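Local structure of NDP-N-acetyl-D-galactosaminuronic acid dehydrogenase (Methanosarcina mazei Go1, 3G79) at residues L359-T373 with Y395-L408. The protein probably oxidises UDP-N-acetyl-mannosamine to UDP-N-acetyl-mannosaminouronate, using two molecules of NAD+ for each sugar. Residues are numbered along the deposited sequence; the frame is centred on the assembly and turned at random.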
loop_
_atom_site.group_PDB
_atom_site.type_symbol
_atom_site.label_atom_id
_atom_site.label_comp_id
_atom_site.label_asym_id
_atom_site.label_seq_id
_atom_site.Cartn_x
_atom_site.Cartn_y
_atom_site.Cartn_z
ATOM N N LEU A 359 2.244 26.659 -13.840
ATOM C CA LEU A 359 3.286 26.782 -12.839
ATOM C C LEU A 359 3.849 25.418 -12.566
ATOM O O LEU A 359 3.292 24.653 -11.794
ATOM C CB LEU A 359 2.699 27.354 -11.564
ATOM C CG LEU A 359 2.687 28.878 -11.433
ATOM C CD1 LEU A 359 2.156 29.568 -12.669
ATOM C CD2 LEU A 359 1.873 29.216 -10.189
ATOM N N GLY A 360 4.934 25.069 -13.230
ATOM C CA GLY A 360 5.517 23.762 -12.962
ATOM C C GLY A 360 5.503 22.820 -14.140
ATOM O O GLY A 360 4.425 22.396 -14.610
ATOM N N TRP A 361 6.711 22.503 -14.614
ATOM C CA TRP A 361 6.913 21.572 -15.706
ATOM C C TRP A 361 7.627 20.295 -15.242
ATOM O O TRP A 361 7.251 19.207 -15.665
ATOM C CB TRP A 361 7.691 22.252 -16.823
ATOM C CG TRP A 361 7.872 21.403 -18.027
ATOM C CD1 TRP A 361 8.994 20.762 -18.390
ATOM C CD2 TRP A 361 6.896 21.116 -19.041
ATOM N NE1 TRP A 361 8.804 20.106 -19.576
ATOM C CE2 TRP A 361 7.521 20.310 -19.998
ATOM C CE3 TRP A 361 5.570 21.494 -19.243
ATOM C CZ2 TRP A 361 6.860 19.840 -21.125
ATOM C CZ3 TRP A 361 4.922 21.042 -20.358
ATOM C CH2 TRP A 361 5.563 20.228 -21.293
ATOM N N ALA A 362 8.658 20.397 -14.393
ATOM C CA ALA A 362 9.156 19.195 -13.709
ATOM C C ALA A 362 8.048 18.634 -12.819
ATOM O O ALA A 362 7.049 19.299 -12.613
ATOM C CB ALA A 362 10.356 19.502 -12.904
ATOM N N PHE A 363 8.188 17.426 -12.292
ATOM C CA PHE A 363 7.080 16.883 -11.467
ATOM C C PHE A 363 7.438 16.607 -10.003
ATOM O O PHE A 363 6.539 16.319 -9.215
ATOM C CB PHE A 363 6.413 15.660 -12.124
ATOM C CG PHE A 363 7.383 14.592 -12.509
ATOM C CD1 PHE A 363 7.635 13.526 -11.640
ATOM C CD2 PHE A 363 8.069 14.666 -13.721
ATOM C CE1 PHE A 363 8.557 12.530 -11.985
ATOM C CE2 PHE A 363 9.013 13.702 -14.086
ATOM C CZ PHE A 363 9.262 12.623 -13.230
ATOM N N ILE A 364 8.727 16.726 -9.649
ATOM C CA ILE A 364 9.184 16.676 -8.235
ATOM C C ILE A 364 9.523 18.050 -7.670
ATOM O O ILE A 364 10.182 18.839 -8.327
ATOM C CB ILE A 364 10.434 15.744 -7.969
ATOM C CG1 ILE A 364 10.476 14.526 -8.896
ATOM C CG2 ILE A 364 10.461 15.312 -6.495
ATOM C CD1 ILE A 364 11.307 14.772 -10.102
ATOM N N LYS A 365 9.102 18.282 -6.428
ATOM C CA LYS A 365 9.336 19.520 -5.702
ATOM C C LYS A 365 10.772 19.970 -5.872
ATOM O O LYS A 365 11.647 19.442 -5.220
ATOM C CB LYS A 365 9.018 19.324 -4.214
ATOM C CG LYS A 365 9.288 20.533 -3.317
ATOM C CD LYS A 365 8.785 20.261 -1.900
ATOM C CE LYS A 365 8.844 21.504 -0.977
ATOM N NZ LYS A 365 8.186 21.270 0.382
ATOM N N ASP A 366 11.000 20.912 -6.783
ATOM C CA ASP A 366 12.324 21.539 -7.023
ATOM C C ASP A 366 13.338 20.745 -7.847
ATOM O O ASP A 366 14.537 20.860 -7.636
ATOM C CB ASP A 366 12.931 22.057 -5.718
ATOM C CG ASP A 366 12.130 23.205 -5.136
ATOM O OD1 ASP A 366 11.959 23.245 -3.902
ATOM O OD2 ASP A 366 11.650 24.065 -5.918
ATOM N N SER A 367 12.849 19.962 -8.804
ATOM C CA SER A 367 13.729 19.155 -9.626
ATOM C C SER A 367 13.876 19.734 -11.008
ATOM O O SER A 367 12.974 20.399 -11.488
ATOM C CB SER A 367 13.178 17.756 -9.771
ATOM O OG SER A 367 13.781 17.112 -10.885
ATOM N N ASP A 368 14.997 19.434 -11.653
ATOM C CA ASP A 368 15.255 19.845 -13.038
ATOM C C ASP A 368 14.821 18.850 -14.121
ATOM O O ASP A 368 15.222 18.980 -15.274
ATOM C CB ASP A 368 16.747 20.205 -13.227
ATOM C CG ASP A 368 17.691 18.989 -13.213
ATOM O OD1 ASP A 368 18.919 19.223 -13.259
ATOM O OD2 ASP A 368 17.252 17.821 -13.167
ATOM N N ASP A 369 14.020 17.855 -13.770
ATOM C CA ASP A 369 13.750 16.823 -14.744
ATOM C C ASP A 369 12.285 16.620 -15.063
ATOM O O ASP A 369 11.414 16.569 -14.171
ATOM C CB ASP A 369 14.389 15.496 -14.326
ATOM C CG ASP A 369 13.486 14.674 -13.440
ATOM O OD1 ASP A 369 13.325 13.446 -13.699
ATOM O OD2 ASP A 369 12.924 15.298 -12.507
ATOM N N ALA A 370 12.032 16.483 -16.355
ATOM C CA ALA A 370 10.678 16.369 -16.843
ATOM C C ALA A 370 10.547 15.178 -17.770
ATOM O O ALA A 370 9.937 15.265 -18.839
ATOM C CB ALA A 370 10.246 17.669 -17.529
ATOM N N ARG A 371 11.121 14.061 -17.337
ATOM C CA ARG A 371 11.041 12.814 -18.069
ATOM C C ARG A 371 9.628 12.252 -17.898
ATOM O O ARG A 371 9.252 11.798 -16.810
ATOM C CB ARG A 371 12.089 11.830 -17.538
ATOM C CG ARG A 371 13.542 12.342 -17.513
ATOM C CD ARG A 371 14.295 11.715 -16.339
ATOM N NE ARG A 371 15.685 11.400 -16.654
ATOM C CZ ARG A 371 16.732 12.180 -16.372
ATOM N NH1 ARG A 371 16.563 13.360 -15.761
ATOM N NH2 ARG A 371 17.960 11.773 -16.701
ATOM N N ASN A 372 8.846 12.313 -18.973
ATOM C CA ASN A 372 7.426 11.926 -18.936
ATOM C C ASN A 372 6.568 12.737 -17.954
ATOM O O ASN A 372 5.771 12.134 -17.192
ATOM C CB ASN A 372 7.274 10.424 -18.623
ATOM C CG ASN A 372 7.806 9.539 -19.729
ATOM O OD1 ASN A 372 7.610 9.814 -20.907
ATOM N ND2 ASN A 372 8.470 8.463 -19.355
ATOM N N THR A 373 6.729 14.072 -17.963
ATOM C CA THR A 373 5.939 14.972 -17.100
ATOM C C THR A 373 4.484 14.818 -17.377
ATOM O O THR A 373 4.085 14.923 -18.512
ATOM C CB THR A 373 6.105 16.463 -17.383
ATOM O OG1 THR A 373 7.210 16.724 -18.267
ATOM C CG2 THR A 373 6.204 17.179 -16.103
ATOM N N TYR A 395 13.599 25.565 -12.810
ATOM C CA TYR A 395 14.697 24.598 -12.948
ATOM C C TYR A 395 14.864 24.008 -14.326
ATOM O O TYR A 395 15.979 23.759 -14.765
ATOM C CB TYR A 395 14.509 23.446 -11.961
ATOM C CG TYR A 395 14.303 23.931 -10.573
ATOM C CD1 TYR A 395 15.392 24.320 -9.792
ATOM C CD2 TYR A 395 13.017 24.042 -10.040
ATOM C CE1 TYR A 395 15.208 24.797 -8.502
ATOM C CE2 TYR A 395 12.813 24.524 -8.749
ATOM C CZ TYR A 395 13.913 24.895 -7.990
ATOM O OH TYR A 395 13.737 25.359 -6.711
ATOM N N VAL A 396 13.760 23.747 -14.995
ATOM C CA VAL A 396 13.841 23.014 -16.241
ATOM C C VAL A 396 14.234 23.948 -17.374
ATOM O O VAL A 396 13.489 24.851 -17.754
ATOM C CB VAL A 396 12.541 22.221 -16.538
ATOM C CG1 VAL A 396 12.691 21.359 -17.793
ATOM C CG2 VAL A 396 12.214 21.339 -15.365
ATOM N N VAL A 397 15.429 23.742 -17.891
ATOM C CA VAL A 397 15.837 24.483 -19.059
ATOM C C VAL A 397 15.957 23.505 -20.234
ATOM O O VAL A 397 16.423 22.367 -20.068
ATOM C CB VAL A 397 17.134 25.320 -18.784
ATOM C CG1 VAL A 397 18.376 24.430 -18.722
ATOM C CG2 VAL A 397 17.287 26.473 -19.794
ATOM N N ASN A 398 15.489 23.934 -21.405
ATOM C CA ASN A 398 15.721 23.209 -22.659
ATOM C C ASN A 398 14.927 21.925 -22.770
ATOM O O ASN A 398 15.497 20.830 -22.798
ATOM C CB ASN A 398 17.219 22.920 -22.881
ATOM C CG ASN A 398 17.973 24.123 -23.410
ATOM O OD1 ASN A 398 19.083 24.418 -22.961
ATOM N ND2 ASN A 398 17.373 24.828 -24.370
ATOM N N TYR A 399 13.610 22.061 -22.814
ATOM C CA TYR A 399 12.777 20.916 -23.123
ATOM C C TYR A 399 12.666 20.874 -24.632
ATOM O O TYR A 399 12.613 21.935 -25.282
ATOM C CB TYR A 399 11.394 21.016 -22.473
ATOM C CG TYR A 399 10.661 19.700 -22.346
ATOM C CD1 TYR A 399 10.959 18.809 -21.314
ATOM C CD2 TYR A 399 9.663 19.344 -23.248
ATOM C CE1 TYR A 399 10.272 17.611 -21.176
ATOM C CE2 TYR A 399 8.979 18.126 -23.128
ATOM C CZ TYR A 399 9.291 17.281 -22.088
ATOM O OH TYR A 399 8.618 16.094 -21.957
ATOM N N PRO A 400 12.663 19.653 -25.202
ATOM C CA PRO A 400 12.590 19.558 -26.664
ATOM C C PRO A 400 11.213 20.006 -27.231
ATOM O O PRO A 400 10.161 19.503 -26.797
ATOM C CB PRO A 400 12.890 18.069 -26.937
ATOM C CG PRO A 400 13.405 17.502 -25.600
ATOM C CD PRO A 400 12.774 18.329 -24.554
ATOM N N GLY A 401 11.264 20.960 -28.171
ATOM C CA GLY A 401 10.095 21.491 -28.892
ATOM C C GLY A 401 9.017 22.128 -28.025
ATOM O O GLY A 401 7.848 22.126 -28.405
ATOM N N VAL A 402 9.409 22.671 -26.869
ATOM C CA VAL A 402 8.488 23.228 -25.859
ATOM C C VAL A 402 9.222 24.326 -25.067
ATOM O O VAL A 402 10.238 24.054 -24.437
ATOM C CB VAL A 402 7.964 22.094 -24.902
ATOM C CG1 VAL A 402 7.498 22.627 -23.569
ATOM C CG2 VAL A 402 6.852 21.294 -25.548
ATOM N N GLU A 403 8.712 25.558 -25.093
ATOM C CA GLU A 403 9.416 26.684 -24.438
ATOM C C GLU A 403 8.972 27.002 -23.003
ATOM O O GLU A 403 7.801 27.242 -22.754
ATOM C CB GLU A 403 9.471 27.950 -25.330
ATOM C CG GLU A 403 8.233 28.268 -26.177
ATOM C CD GLU A 403 8.400 29.541 -27.053
ATOM O OE1 GLU A 403 7.686 29.661 -28.077
ATOM O OE2 GLU A 403 9.237 30.417 -26.720
ATOM N N ILE A 404 9.934 26.973 -22.077
ATOM C CA ILE A 404 9.705 27.081 -20.625
ATOM C C ILE A 404 10.361 28.358 -20.153
ATOM O O ILE A 404 11.418 28.729 -20.656
ATOM C CB ILE A 404 10.341 25.863 -19.805
ATOM C CG1 ILE A 404 9.576 24.539 -19.972
ATOM C CG2 ILE A 404 10.347 26.127 -18.302
ATOM C CD1 ILE A 404 9.634 23.892 -21.316
ATOM N N SER A 405 9.767 29.025 -19.173
ATOM C CA SER A 405 10.323 30.306 -18.729
ATOM C C SER A 405 10.727 30.350 -17.240
ATOM O O SER A 405 10.127 29.683 -16.383
ATOM C CB SER A 405 9.374 31.460 -19.111
ATOM O OG SER A 405 9.843 32.706 -18.637
ATOM N N ASP A 406 11.771 31.127 -16.982
ATOM C CA ASP A 406 12.278 31.453 -15.649
ATOM C C ASP A 406 11.309 32.356 -14.859
ATOM O O ASP A 406 11.041 32.093 -13.690
ATOM C CB ASP A 406 13.658 32.140 -15.766
ATOM C CG ASP A 406 13.872 32.805 -17.144
ATOM O OD1 ASP A 406 13.959 32.063 -18.154
ATOM O OD2 ASP A 406 13.933 34.062 -17.240
ATOM N N ASN A 407 10.772 33.408 -15.486
ATOM C CA ASN A 407 10.074 34.448 -14.701
ATOM C C ASN A 407 8.545 34.341 -14.612
ATOM O O ASN A 407 7.811 34.353 -15.610
ATOM C CB ASN A 407 10.640 35.882 -14.947
ATOM C CG ASN A 407 9.766 36.751 -15.842
ATOM O OD1 ASN A 407 8.910 37.490 -15.355
ATOM N ND2 ASN A 407 10.004 36.692 -17.150
ATOM N N LEU A 408 8.111 34.191 -13.363
ATOM C CA LEU A 408 6.746 33.912 -12.994
ATOM C C LEU A 408 5.836 34.997 -13.536
ATOM O O LEU A 408 4.800 34.700 -14.129
ATOM C CB LEU A 408 6.645 33.849 -11.471
ATOM C CG LEU A 408 5.815 32.748 -10.812
ATOM C CD1 LEU A 408 5.234 33.219 -9.493
ATOM C CD2 LEU A 408 4.741 32.247 -11.719
#
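Trp361 turns the edge of its indole to the face of Tyr399 in a T-shaped stack, planes at 83°. NE1 of Trp361 lies 3.1 Å from CD1 of Tyr399. With CG of Trp361 anti to the backbone N (chi1 -176°), the indole reaches across to 395-408. CG1 of Ile404 sits over the five-membered ring, 4.2 Å from its centroid. CG1 of Val402 covers the six-membered ring on the same face. Val396 meets Trp361 CD1 with CG1 and Ala362 CB with CG2, the latter at 3.6 Å. Ala370 CB packs against Tyr399 CE1. Further along, Tyr395 OH donates to Asp366 OD2 at 2.6 Å, arriving from above the carboxylate plane. The backbone of Asp366 lies over the Tyr395 ring. A phenylalanine in place of Tyr395 has no hydroxyl, and would probably leave Asp366 OD2 without its donor from 395-408. Ser425 OG hydrogen-bonds Asp366 OD1, and Glu376 OE2 hydrogen-bonds Tyr399 OH. Behind them, Asp393 accepts hydrogen bonds from the backbone N of Trp361 and Ala362 at OD1, and from those of Tyr395 and Val396 at OD2. The loops leave neighbouring parallel strands 355-359 and 388-392, the second leading into short edge strand 404-405, as in the Rossmann-like UDP-binding domain of UDP-sugar dehydrogenases.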